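Adenylate isopentenyltransferase (Humulus lupulus, PDB 3A8T) catalyses the transfer of an isopentenyl group from dimethylallyl diphosphate to ATP, ADP or AMP, a step of cytokinin biosynthesis in hop. Local coordinates at residues 213-218 with 227-232; 174-179 with 334-339; 188-193 with 303-308; 114-119 with 149-154. All coordinates share one frame; numbering follows the deposited sequence.

Interaction 1. Residues 213-218 with 227-232; sequences PEDEDH and GLRKAI. With ATP (adenosine-5'-triphosphate), chain B.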
# COMPACT_ATOMS: atom_id res chain seq x y z
N PRO A 213 -7.45 -25.40 1.77
CA PRO A 213 -7.30 -26.17 3.01
C PRO A 213 -5.91 -26.78 3.21
O PRO A 213 -5.66 -27.33 4.25
CB PRO A 213 -8.39 -27.20 2.90
CG PRO A 213 -9.48 -26.48 2.08
CD PRO A 213 -8.61 -25.88 0.99
N GLU A 214 -5.00 -26.71 2.23
CA GLU A 214 -3.66 -27.22 2.48
C GLU A 214 -2.83 -26.14 3.20
O GLU A 214 -1.65 -26.33 3.48
CB GLU A 214 -2.90 -27.66 1.21
CG GLU A 214 -1.42 -28.04 1.58
CD GLU A 214 -0.70 -29.06 0.67
OE1 GLU A 214 -0.76 -28.92 -0.57
OE2 GLU A 214 -0.03 -29.99 1.23
N ASP A 215 -3.41 -24.98 3.49
CA ASP A 215 -2.67 -23.96 4.22
C ASP A 215 -2.71 -24.23 5.72
O ASP A 215 -3.75 -24.50 6.29
CB ASP A 215 -3.18 -22.55 3.92
CG ASP A 215 -2.68 -22.03 2.59
OD1 ASP A 215 -1.47 -22.21 2.30
OD2 ASP A 215 -3.49 -21.45 1.84
N GLU A 216 -1.56 -24.13 6.34
CA GLU A 216 -1.46 -24.43 7.75
C GLU A 216 -1.53 -23.24 8.69
O GLU A 216 -1.32 -23.40 9.89
CB GLU A 216 -0.15 -25.22 7.98
CG GLU A 216 -0.03 -26.47 7.06
CD GLU A 216 1.32 -27.21 7.13
OE1 GLU A 216 1.52 -28.13 6.30
OE2 GLU A 216 2.15 -26.87 8.01
N ASP A 217 -1.84 -22.05 8.16
CA ASP A 217 -1.86 -20.84 9.00
C ASP A 217 -3.24 -20.21 9.28
O ASP A 217 -3.26 -19.05 9.69
CB ASP A 217 -1.02 -19.73 8.37
CG ASP A 217 -1.50 -19.35 6.93
OD1 ASP A 217 -2.68 -19.60 6.62
OD2 ASP A 217 -0.72 -18.83 6.11
N HIS A 218 -4.33 -20.95 9.03
CA HIS A 218 -5.69 -20.42 9.16
C HIS A 218 -6.07 -19.84 10.49
O HIS A 218 -6.92 -18.93 10.56
CB HIS A 218 -6.74 -21.46 8.73
CG HIS A 218 -6.68 -21.81 7.28
ND1 HIS A 218 -7.03 -23.06 6.80
CD2 HIS A 218 -6.29 -21.09 6.20
CE1 HIS A 218 -6.85 -23.10 5.50
NE2 HIS A 218 -6.40 -21.92 5.10
N GLY A 227 4.71 -13.95 3.94
CA GLY A 227 4.47 -13.40 2.61
C GLY A 227 3.07 -12.82 2.36
O GLY A 227 2.46 -12.19 3.27
N LEU A 228 2.59 -13.02 1.12
CA LEU A 228 1.26 -12.56 0.70
C LEU A 228 0.15 -13.01 1.66
O LEU A 228 -0.88 -12.38 1.76
CB LEU A 228 0.94 -13.03 -0.72
CG LEU A 228 -0.38 -12.47 -1.27
CD1 LEU A 228 -0.29 -10.99 -1.26
CD2 LEU A 228 -0.67 -12.92 -2.67
N ARG A 229 0.37 -14.10 2.39
CA ARG A 229 -0.67 -14.56 3.29
C ARG A 229 -0.80 -13.65 4.54
O ARG A 229 -1.69 -13.83 5.34
CB ARG A 229 -0.44 -16.05 3.65
CG ARG A 229 -0.64 -16.92 2.45
CD ARG A 229 -0.81 -18.40 2.79
NE ARG A 229 -1.86 -18.62 3.77
CZ ARG A 229 -3.18 -18.56 3.53
NH1 ARG A 229 -3.66 -18.31 2.31
NH2 ARG A 229 -4.02 -18.64 4.55
N LYS A 230 0.10 -12.68 4.67
CA LYS A 230 0.03 -11.68 5.74
C LYS A 230 -0.95 -10.52 5.42
O LYS A 230 -1.37 -9.83 6.34
CB LYS A 230 1.38 -11.01 5.97
CG LYS A 230 2.47 -11.94 6.45
CD LYS A 230 3.76 -11.16 6.61
CE LYS A 230 3.92 -10.73 8.04
NZ LYS A 230 5.06 -9.78 8.17
N ALA A 231 -1.29 -10.31 4.15
CA ALA A 231 -2.16 -9.23 3.68
C ALA A 231 -3.40 -9.06 4.50
O ALA A 231 -4.04 -10.06 4.82
CB ALA A 231 -2.53 -9.49 2.22
N ILE A 232 -3.77 -7.83 4.88
CA ILE A 232 -5.00 -7.67 5.69
C ILE A 232 -6.16 -8.19 4.82
O ILE A 232 -6.27 -7.85 3.64
CB ILE A 232 -5.32 -6.20 6.11
CG1 ILE A 232 -4.19 -5.56 6.90
CG2 ILE A 232 -6.54 -6.19 6.98
CD1 ILE A 232 -3.86 -6.27 8.07
PG ATP B . 6.27 -4.69 9.76
O1G ATP B . 7.72 -4.97 9.49
O2G ATP B . 5.47 -6.10 9.60
O3G ATP B . 6.07 -4.16 11.27
PB ATP B . 6.58 -3.06 7.56
O1B ATP B . 7.31 -1.88 7.87
O2B ATP B . 7.59 -4.19 7.23
O3B ATP B . 5.64 -3.51 8.78
PA ATP B . 4.10 -2.48 6.35
O1A ATP B . 3.72 -1.60 7.44
O2A ATP B . 3.65 -1.74 4.97
O3A ATP B . 5.72 -2.77 6.21
O5' ATP B . 3.25 -3.87 6.33
C5' ATP B . 3.07 -4.43 7.60
C4' ATP B . 1.86 -5.34 7.51
O4' ATP B . 0.73 -4.56 7.11
C3' ATP B . 1.96 -6.45 6.43
O3' ATP B . 2.60 -7.61 6.95
C2' ATP B . 0.49 -6.67 6.05
O2' ATP B . -0.09 -7.58 6.92
C1' ATP B . -0.15 -5.31 6.19
N9 ATP B . -0.24 -4.64 4.87
C8 ATP B . 0.66 -3.70 4.35
N7 ATP B . 0.33 -3.38 3.11
C5 ATP B . -0.78 -4.08 2.75
C6 ATP B . -1.61 -4.18 1.56
N6 ATP B . -1.34 -3.48 0.41
N1 ATP B . -2.67 -5.02 1.60
C2 ATP B . -2.96 -5.72 2.69
N3 ATP B . -2.23 -5.66 3.81
C4 ATP B . -1.16 -4.88 3.89

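Interaction 2. Residues 174-179 with 334-339; sequences DCCFLW and SRFLDE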
# COMPACT_ATOMS: atom_id res chain seq x y z
N ASP A 174 20.29 10.51 -3.15
CA ASP A 174 19.99 11.91 -2.94
C ASP A 174 18.46 11.89 -2.97
O ASP A 174 17.83 11.94 -4.03
CB ASP A 174 20.53 12.69 -4.13
CG ASP A 174 20.21 14.15 -4.05
OD1 ASP A 174 19.96 14.64 -2.92
OD2 ASP A 174 20.23 14.80 -5.12
N CYS A 175 17.86 11.81 -1.79
CA CYS A 175 16.41 11.72 -1.67
C CYS A 175 15.57 12.97 -1.46
O CYS A 175 16.00 13.93 -0.84
CB CYS A 175 16.06 10.78 -0.51
SG CYS A 175 16.75 9.18 -0.57
N CYS A 176 14.35 12.93 -1.99
CA CYS A 176 13.37 13.99 -1.78
C CYS A 176 12.23 13.12 -1.23
O CYS A 176 11.86 12.12 -1.84
CB CYS A 176 12.95 14.67 -3.08
SG CYS A 176 11.58 15.86 -2.87
N PHE A 177 11.71 13.48 -0.07
CA PHE A 177 10.67 12.72 0.58
C PHE A 177 9.37 13.47 0.60
O PHE A 177 9.29 14.50 1.22
CB PHE A 177 11.03 12.48 2.05
CG PHE A 177 12.27 11.70 2.28
CD1 PHE A 177 12.28 10.31 2.14
CD2 PHE A 177 13.45 12.33 2.67
CE1 PHE A 177 13.44 9.57 2.38
CE2 PHE A 177 14.62 11.60 2.92
CZ PHE A 177 14.61 10.22 2.77
N LEU A 178 8.35 12.98 -0.09
CA LEU A 178 7.06 13.63 -0.01
C LEU A 178 6.27 12.72 0.93
O LEU A 178 6.21 11.50 0.71
CB LEU A 178 6.35 13.68 -1.35
CG LEU A 178 7.07 14.47 -2.45
CD1 LEU A 178 6.26 14.49 -3.74
CD2 LEU A 178 7.31 15.86 -1.94
N TRP A 179 5.71 13.30 1.97
CA TRP A 179 4.92 12.56 2.93
C TRP A 179 3.47 13.07 2.83
O TRP A 179 3.20 14.24 3.13
CB TRP A 179 5.49 12.74 4.35
CG TRP A 179 4.59 12.33 5.48
CD1 TRP A 179 3.69 11.30 5.49
CD2 TRP A 179 4.53 12.91 6.78
NE1 TRP A 179 3.08 11.20 6.73
CE2 TRP A 179 3.58 12.18 7.53
CE3 TRP A 179 5.19 13.99 7.39
CZ2 TRP A 179 3.28 12.49 8.85
CZ3 TRP A 179 4.88 14.30 8.71
CH2 TRP A 179 3.94 13.55 9.43
N SER A 334 10.22 19.77 -8.73
CA SER A 334 10.82 20.70 -9.65
C SER A 334 12.11 21.29 -9.07
O SER A 334 13.13 21.35 -9.73
CB SER A 334 9.81 21.79 -9.91
OG SER A 334 10.00 22.32 -11.18
N ARG A 335 12.08 21.73 -7.82
CA ARG A 335 13.31 22.29 -7.28
C ARG A 335 14.39 21.26 -6.98
O ARG A 335 15.59 21.57 -7.00
CB ARG A 335 12.98 23.11 -6.05
CG ARG A 335 12.07 24.27 -6.39
CD ARG A 335 11.51 24.84 -5.12
NE ARG A 335 10.56 25.91 -5.35
CZ ARG A 335 9.65 26.25 -4.44
NH1 ARG A 335 9.62 25.57 -3.29
NH2 ARG A 335 8.80 27.27 -4.67
N PHE A 336 13.95 20.04 -6.70
CA PHE A 336 14.80 18.91 -6.39
C PHE A 336 15.49 18.45 -7.68
O PHE A 336 16.63 17.96 -7.67
CB PHE A 336 13.92 17.77 -5.85
CG PHE A 336 14.61 16.44 -5.75
CD1 PHE A 336 15.70 16.26 -4.91
CD2 PHE A 336 14.10 15.33 -6.44
CE1 PHE A 336 16.29 15.00 -4.73
CE2 PHE A 336 14.69 14.04 -6.27
CZ PHE A 336 15.78 13.89 -5.41
N LEU A 337 14.81 18.59 -8.82
CA LEU A 337 15.43 18.16 -10.05
C LEU A 337 16.50 19.11 -10.59
O LEU A 337 17.36 18.73 -11.40
CB LEU A 337 14.36 17.90 -11.09
CG LEU A 337 13.55 16.69 -10.69
CD1 LEU A 337 12.56 16.35 -11.78
CD2 LEU A 337 14.49 15.52 -10.43
N ASP A 338 16.45 20.35 -10.12
CA ASP A 338 17.43 21.33 -10.52
C ASP A 338 18.74 21.14 -9.76
O ASP A 338 19.71 20.58 -10.31
CB ASP A 338 16.88 22.72 -10.28
CG ASP A 338 16.30 23.31 -11.52
OD1 ASP A 338 17.06 23.94 -12.30
OD2 ASP A 338 15.08 23.11 -11.73
N GLU A 339 18.80 21.60 -8.52
CA GLU A 339 20.04 21.46 -7.78
C GLU A 339 20.08 20.11 -7.10
O GLU A 339 20.82 19.22 -7.59
CB GLU A 339 20.20 22.57 -6.74
CG GLU A 339 20.43 23.98 -7.31
CD GLU A 339 19.14 24.65 -7.82
OE1 GLU A 339 18.66 24.28 -8.91
OE2 GLU A 339 18.62 25.54 -7.12
OXT GLU A 339 19.35 19.96 -6.09

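Interaction 3. Residues 188-193 with 303-308; sequences TDYLAK and ESFRAA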
# COMPACT_ATOMS: atom_id res chain seq x y z
N THR A 188 -9.03 6.97 8.85
CA THR A 188 -9.78 5.88 9.45
C THR A 188 -11.09 5.66 8.68
O THR A 188 -11.38 4.57 8.18
CB THR A 188 -10.04 6.26 10.92
OG1 THR A 188 -8.92 5.85 11.70
CG2 THR A 188 -11.28 5.66 11.45
N ASP A 189 -11.90 6.71 8.60
CA ASP A 189 -13.14 6.66 7.88
C ASP A 189 -12.96 6.33 6.39
O ASP A 189 -13.76 5.59 5.80
CB ASP A 189 -13.88 8.00 8.03
CG ASP A 189 -14.44 8.19 9.44
OD1 ASP A 189 -15.02 9.27 9.73
OD2 ASP A 189 -14.32 7.24 10.26
N TYR A 190 -11.93 6.89 5.77
CA TYR A 190 -11.75 6.58 4.35
C TYR A 190 -11.39 5.13 4.18
O TYR A 190 -11.91 4.49 3.32
CB TYR A 190 -10.71 7.46 3.71
CG TYR A 190 -10.42 7.07 2.32
CD1 TYR A 190 -11.28 7.40 1.27
CD2 TYR A 190 -9.28 6.32 2.03
CE1 TYR A 190 -11.01 6.99 -0.05
CE2 TYR A 190 -8.99 5.93 0.73
CZ TYR A 190 -9.85 6.25 -0.29
OH TYR A 190 -9.54 5.77 -1.55
N LEU A 191 -10.54 4.64 5.06
CA LEU A 191 -10.09 3.25 5.07
C LEU A 191 -11.22 2.22 5.28
O LEU A 191 -11.15 1.15 4.74
CB LEU A 191 -9.06 3.08 6.15
CG LEU A 191 -7.55 3.09 5.87
CD1 LEU A 191 -7.18 3.43 4.43
CD2 LEU A 191 -6.93 3.99 6.89
N ALA A 192 -12.25 2.58 6.03
CA ALA A 192 -13.40 1.72 6.24
C ALA A 192 -14.17 1.78 4.95
O ALA A 192 -14.66 0.76 4.48
CB ALA A 192 -14.29 2.24 7.41
N LYS A 193 -14.34 2.96 4.39
CA LYS A 193 -15.07 3.02 3.16
C LYS A 193 -14.36 2.18 2.08
O LYS A 193 -14.98 1.40 1.35
CB LYS A 193 -15.20 4.46 2.72
CG LYS A 193 -15.62 4.65 1.29
CD LYS A 193 -15.31 6.06 0.85
CE LYS A 193 -15.96 6.38 -0.50
NZ LYS A 193 -15.59 5.34 -1.57
N GLU A 303 -8.50 17.34 3.43
CA GLU A 303 -9.72 17.79 2.87
C GLU A 303 -10.03 17.10 1.57
O GLU A 303 -11.19 17.09 1.12
CB GLU A 303 -9.68 19.29 2.61
CG GLU A 303 -9.47 20.11 3.88
CD GLU A 303 -10.55 19.89 4.92
OE1 GLU A 303 -11.75 19.87 4.54
OE2 GLU A 303 -10.19 19.77 6.12
N SER A 304 -9.00 16.55 0.95
CA SER A 304 -9.16 15.85 -0.31
C SER A 304 -9.91 14.58 -0.02
O SER A 304 -10.79 14.19 -0.76
CB SER A 304 -7.80 15.50 -0.95
OG SER A 304 -7.08 16.62 -1.43
N PHE A 305 -9.52 13.94 1.08
CA PHE A 305 -10.12 12.70 1.51
C PHE A 305 -11.53 12.88 2.04
O PHE A 305 -12.43 12.06 1.72
CB PHE A 305 -9.19 12.03 2.54
CG PHE A 305 -8.00 11.37 1.91
CD1 PHE A 305 -7.95 10.01 1.73
CD2 PHE A 305 -6.99 12.14 1.34
CE1 PHE A 305 -6.92 9.42 0.98
CE2 PHE A 305 -5.96 11.55 0.60
CZ PHE A 305 -5.94 10.19 0.42
N ARG A 306 -11.73 13.94 2.82
CA ARG A 306 -13.04 14.28 3.38
C ARG A 306 -13.97 14.37 2.17
O ARG A 306 -14.99 13.69 2.10
CB ARG A 306 -12.98 15.65 4.06
CG ARG A 306 -13.63 15.77 5.43
CD ARG A 306 -13.41 17.20 6.04
NE ARG A 306 -12.36 17.28 7.07
CZ ARG A 306 -12.44 16.60 8.20
NH1 ARG A 306 -13.50 15.84 8.43
NH2 ARG A 306 -11.46 16.65 9.10
N ALA A 307 -13.61 15.21 1.21
CA ALA A 307 -14.40 15.35 -0.01
C ALA A 307 -14.52 14.02 -0.79
O ALA A 307 -15.54 13.72 -1.38
CB ALA A 307 -13.79 16.40 -0.89
N ALA A 308 -13.48 13.23 -0.76
CA ALA A 308 -13.46 11.93 -1.43
C ALA A 308 -14.48 10.95 -0.85
O ALA A 308 -14.83 9.97 -1.49
CB ALA A 308 -12.06 11.34 -1.34

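Interaction 4. Residues 114-119 with 149-154; sequences DFRSLA and DRFDSS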
# COMPACT_ATOMS: atom_id res chain seq x y z
N ASP A 114 16.23 -8.83 -0.03
CA ASP A 114 15.90 -9.18 -1.41
C ASP A 114 15.45 -7.90 -2.09
O ASP A 114 15.84 -7.60 -3.25
CB ASP A 114 14.73 -10.18 -1.47
CG ASP A 114 15.04 -11.51 -0.78
OD1 ASP A 114 16.21 -11.91 -0.87
OD2 ASP A 114 14.11 -12.14 -0.18
N PHE A 115 14.63 -7.13 -1.38
CA PHE A 115 14.11 -5.89 -1.89
C PHE A 115 15.19 -4.84 -2.22
O PHE A 115 15.16 -4.21 -3.28
CB PHE A 115 13.13 -5.27 -0.90
CG PHE A 115 12.49 -4.01 -1.40
CD1 PHE A 115 11.58 -4.07 -2.46
CD2 PHE A 115 12.85 -2.78 -0.90
CE1 PHE A 115 11.06 -2.91 -3.01
CE2 PHE A 115 12.36 -1.63 -1.41
CZ PHE A 115 11.46 -1.67 -2.48
N ARG A 116 16.10 -4.64 -1.28
CA ARG A 116 17.21 -3.71 -1.46
C ARG A 116 17.94 -4.04 -2.76
O ARG A 116 18.26 -3.16 -3.56
CB ARG A 116 18.17 -3.81 -0.26
CG ARG A 116 19.52 -3.16 -0.45
CD ARG A 116 20.39 -3.32 0.80
NE ARG A 116 21.62 -2.51 0.69
CZ ARG A 116 21.73 -1.20 0.94
NH1 ARG A 116 20.68 -0.48 1.37
NH2 ARG A 116 22.88 -0.59 0.72
N SER A 117 18.17 -5.32 -2.99
CA SER A 117 18.86 -5.75 -4.18
C SER A 117 18.06 -5.46 -5.48
O SER A 117 18.54 -4.78 -6.41
CB SER A 117 19.16 -7.22 -4.05
OG SER A 117 19.35 -7.77 -5.31
N LEU A 118 16.85 -6.01 -5.54
CA LEU A 118 15.95 -5.81 -6.67
C LEU A 118 15.69 -4.33 -6.98
O LEU A 118 15.81 -3.92 -8.11
CB LEU A 118 14.60 -6.51 -6.44
CG LEU A 118 14.63 -8.03 -6.56
CD1 LEU A 118 13.25 -8.66 -6.44
CD2 LEU A 118 15.24 -8.36 -7.87
N ALA A 119 15.34 -3.55 -5.96
CA ALA A 119 15.03 -2.12 -6.13
C ALA A 119 16.21 -1.18 -6.40
O ALA A 119 16.08 -0.17 -7.09
CB ALA A 119 14.26 -1.67 -4.93
N ASP A 149 22.99 3.40 3.67
CA ASP A 149 24.31 3.19 3.14
C ASP A 149 24.81 1.77 3.39
O ASP A 149 25.40 1.14 2.52
CB ASP A 149 25.27 4.20 3.75
CG ASP A 149 26.03 4.93 2.70
OD1 ASP A 149 26.52 4.24 1.76
OD2 ASP A 149 26.14 6.18 2.83
N ARG A 150 24.60 1.28 4.60
CA ARG A 150 24.99 -0.08 4.91
C ARG A 150 23.76 -0.74 5.50
O ARG A 150 23.21 -0.28 6.49
CB ARG A 150 26.18 -0.13 5.88
CG ARG A 150 27.54 0.17 5.26
CD ARG A 150 28.64 -0.77 5.82
NE ARG A 150 28.39 -2.16 5.41
CZ ARG A 150 29.32 -3.04 5.02
NH1 ARG A 150 30.60 -2.69 4.98
NH2 ARG A 150 28.96 -4.27 4.66
N PHE A 151 23.32 -1.82 4.88
CA PHE A 151 22.14 -2.44 5.40
C PHE A 151 22.46 -3.43 6.50
O PHE A 151 23.33 -4.28 6.35
CB PHE A 151 21.33 -3.12 4.29
CG PHE A 151 20.02 -3.67 4.77
CD1 PHE A 151 19.20 -2.92 5.59
CD2 PHE A 151 19.65 -4.98 4.48
CE1 PHE A 151 18.04 -3.45 6.12
CE2 PHE A 151 18.49 -5.51 5.00
CZ PHE A 151 17.69 -4.75 5.83
N ASP A 152 21.74 -3.31 7.62
CA ASP A 152 21.91 -4.21 8.75
C ASP A 152 21.00 -5.39 8.45
O ASP A 152 19.84 -5.42 8.83
CB ASP A 152 21.47 -3.55 10.05
CG ASP A 152 22.00 -4.26 11.29
OD1 ASP A 152 22.24 -5.50 11.24
OD2 ASP A 152 22.16 -3.56 12.33
N SER A 153 21.58 -6.34 7.72
CA SER A 153 20.91 -7.55 7.29
C SER A 153 20.10 -8.12 8.44
O SER A 153 18.87 -8.15 8.41
CB SER A 153 21.97 -8.54 6.80
OG SER A 153 23.07 -7.84 6.22
N SER A 154 20.81 -8.54 9.49
CA SER A 154 20.18 -9.10 10.67
C SER A 154 19.96 -8.03 11.72
O SER A 154 20.21 -8.27 12.90
CB SER A 154 21.05 -10.19 11.25
OG SER A 154 22.29 -9.62 11.60

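Interaction 1. Residues 213-218 with 227-232
Asp-217 and Arg-229 mark the closest backbone approach, CA to CA 8.6 Å, between an irregular loop, 213-218, and a chain that makes one 3-10 turn at 228-230. The gap is bridged by a salt-bridge network of Asp-215, Asp-217 and Arg-229, on the surface side of a turn that lines the ATP pocket. Arg-229 grips Asp-217 side-on: NE reaches OD2 at 2.6 Å and NH2 reaches OD1 at 2.6 Å, each carboxylate oxygen using its syn lone pair, with the two planes nearly coplanar. Asp-217 CG sits between its backbone N and carbonyl carbon (chi1 58°), which, with chi2, brings the carboxylate edge to the guanidinium. Asp-215 instead stacks on a guanidinium face; its OD2 lies 3.2 Å from NH1 but well above the plane, so the attraction is one of charge alone. Asp-238 of helix 234-243 adds a salt bridge to NH2, so that three carboxylates gather round one guanidinium and probably balance its charge. Just beyond Arg-229, Lys-230, Ala-231 and Ile-232 belong to the ATP site. The ribose O2' donates to Lys-230 O at 2.7 Å, and Ile-232 N donates to adenine N3 at 2.9 Å, nearly straight at 170°.

Interaction 2. Residues 174-179 with 334-339
Cys-176 of strand 174-179 sets its CB over the centre of the Phe-336 ring, a CH-pi contact between the parallel sheet of this P-loop-type fold and the C-terminal helix. CB stands 3.4 Å from the ring centroid and only 3° off the normal, close to all six ring carbons. Its sulfur, turned anti to the backbone N (chi1 173°), is also over that face in a sulfur-aromatic contact, SG to the Phe-336 centroid 4.6 Å. Phe-336 swings its ring toward the strand with CG opposite its own backbone N across the CA-CB bond (chi1 168°). There the ring margin meets a backbone carbonyl: CZ lies 3.1 Å from Asp-174 O, which is in the ring plane. The Asp-174 carboxylate passes alongside the ring, OD2 4.0 Å from CE1, its plane steeply inclined to the ring's. The charge of that carboxylate is met by Lys-41, which pairs with OD2 and also makes a cation-pi contact with Phe-336. The short axes of strand and helix are 9.7 Å apart at their closest. Strand 174-181 lies between strands 41-46 and 296-300, and helix 315-338 packs alongside it, antiparallel to it here, with Ile-332 touching both Cys-176 and Leu-178.

Interaction 3. Residues 188-193 with 303-308
Tyr-190 and Phe-305 lie where helix segments 188-193 and 303-308 come nearest, their CA atoms 6.9 Å apart. The two rings form a T-shaped pair: Phe-305 turns its edge to a face of Tyr-190, with planes at 86° and centroids 5.2 Å apart. The edge is the CD1-CE1 side of the phenylalanine. CD1 stands above the tyrosine ring toward its rim, 3.9 Å from Tyr-190 CG, while CE1 lies 4.1 Å from Tyr-190 CE2. The stem of the phenol thus takes more of the contact than its hydroxyl end. Tyr-190 has CG anti to the backbone N (chi1 174°) and Phe-305 has CG beside it (chi1 -76°); these different choices help bring the phenylalanine edge against the tyrosine face. One turn further along each helix the contact is looser. Lys-193 runs extended as far as CE, which comes 3.9 Å from Ala-308 O, and the bend at its last torsion takes NZ to a salt bridge with Asp-197 in its own helix. Phe-305 also touches Val-186 of helix 184-201 and comes close to Gly-52 in the ATP-binding P-loop. Elsewhere on the two helices, Ser-304 and Ala-307 pack on helix 315-338, while Leu-191 touches Thr-275 and Ala-279, so that the contact joins helix 184-201, which packs on helix 257-289, to helix 302-309, which packs on helix 315-338.

Interaction 4. Residues 114-119 with 149-154
Arg-116 carries this contact from helix 112-128 to the loop 149-154, chiefly by van der Waals packing against Phe-151. Its chain runs straight out from the helix, with CG anti to the backbone N (chi1 166°) and no bend before NE, long enough to span the 8.5 Å between the CA atoms of Arg-116 and Phe-151. CD then rests 3.6 Å from Phe-151 CB and 4.0 Å from Phe-151 CG. Phe-151 CB also covers a face of the guanidinium, 3.7 Å from Arg-116 NE. Although the guanidinium and ring planes are only 18° apart, the two side chains run in opposite senses, and the aliphatic CD rather than the charged group approaches the ring. The polar part is weaker within these segments: NH2 comes 3.5 Å from Asp-149 O, a long, oblique approach. The firm partners of the guanidinium lie just before the loop, where NH1 donates to the carbonyls of Ala-145, near the end of helix 140-147, and Val-148, just after it. Phe-151 turns back onto Ala-145 of the same helix, while Phe-115 stacks on Phe-142 and touches Leu-146, so helices 112-128 and 140-147 pack together beside the loop.

Overall arrangement
From the N terminus, interaction 4 closes first, joining helix 112-128 to the loop after helix 140-147 around strand 132-136. The chain then enters strand 174-181, where interaction 2 opens a long loop that closes only at the C terminus. Interaction 3 is nested inside it, tying helix 184-201 to helix 302-309, and interaction 1 is nested in turn within interaction 3, closing a short excursion between helices 203-210 and 234-243 beside the ATP. Thus 4 is in series with three nested contacts, and none cross. Interactions 1 and 2 lie on opposite sides of the chain's centre, about 39 Å between centres, as do 3 and 4, about 34 Å between centres.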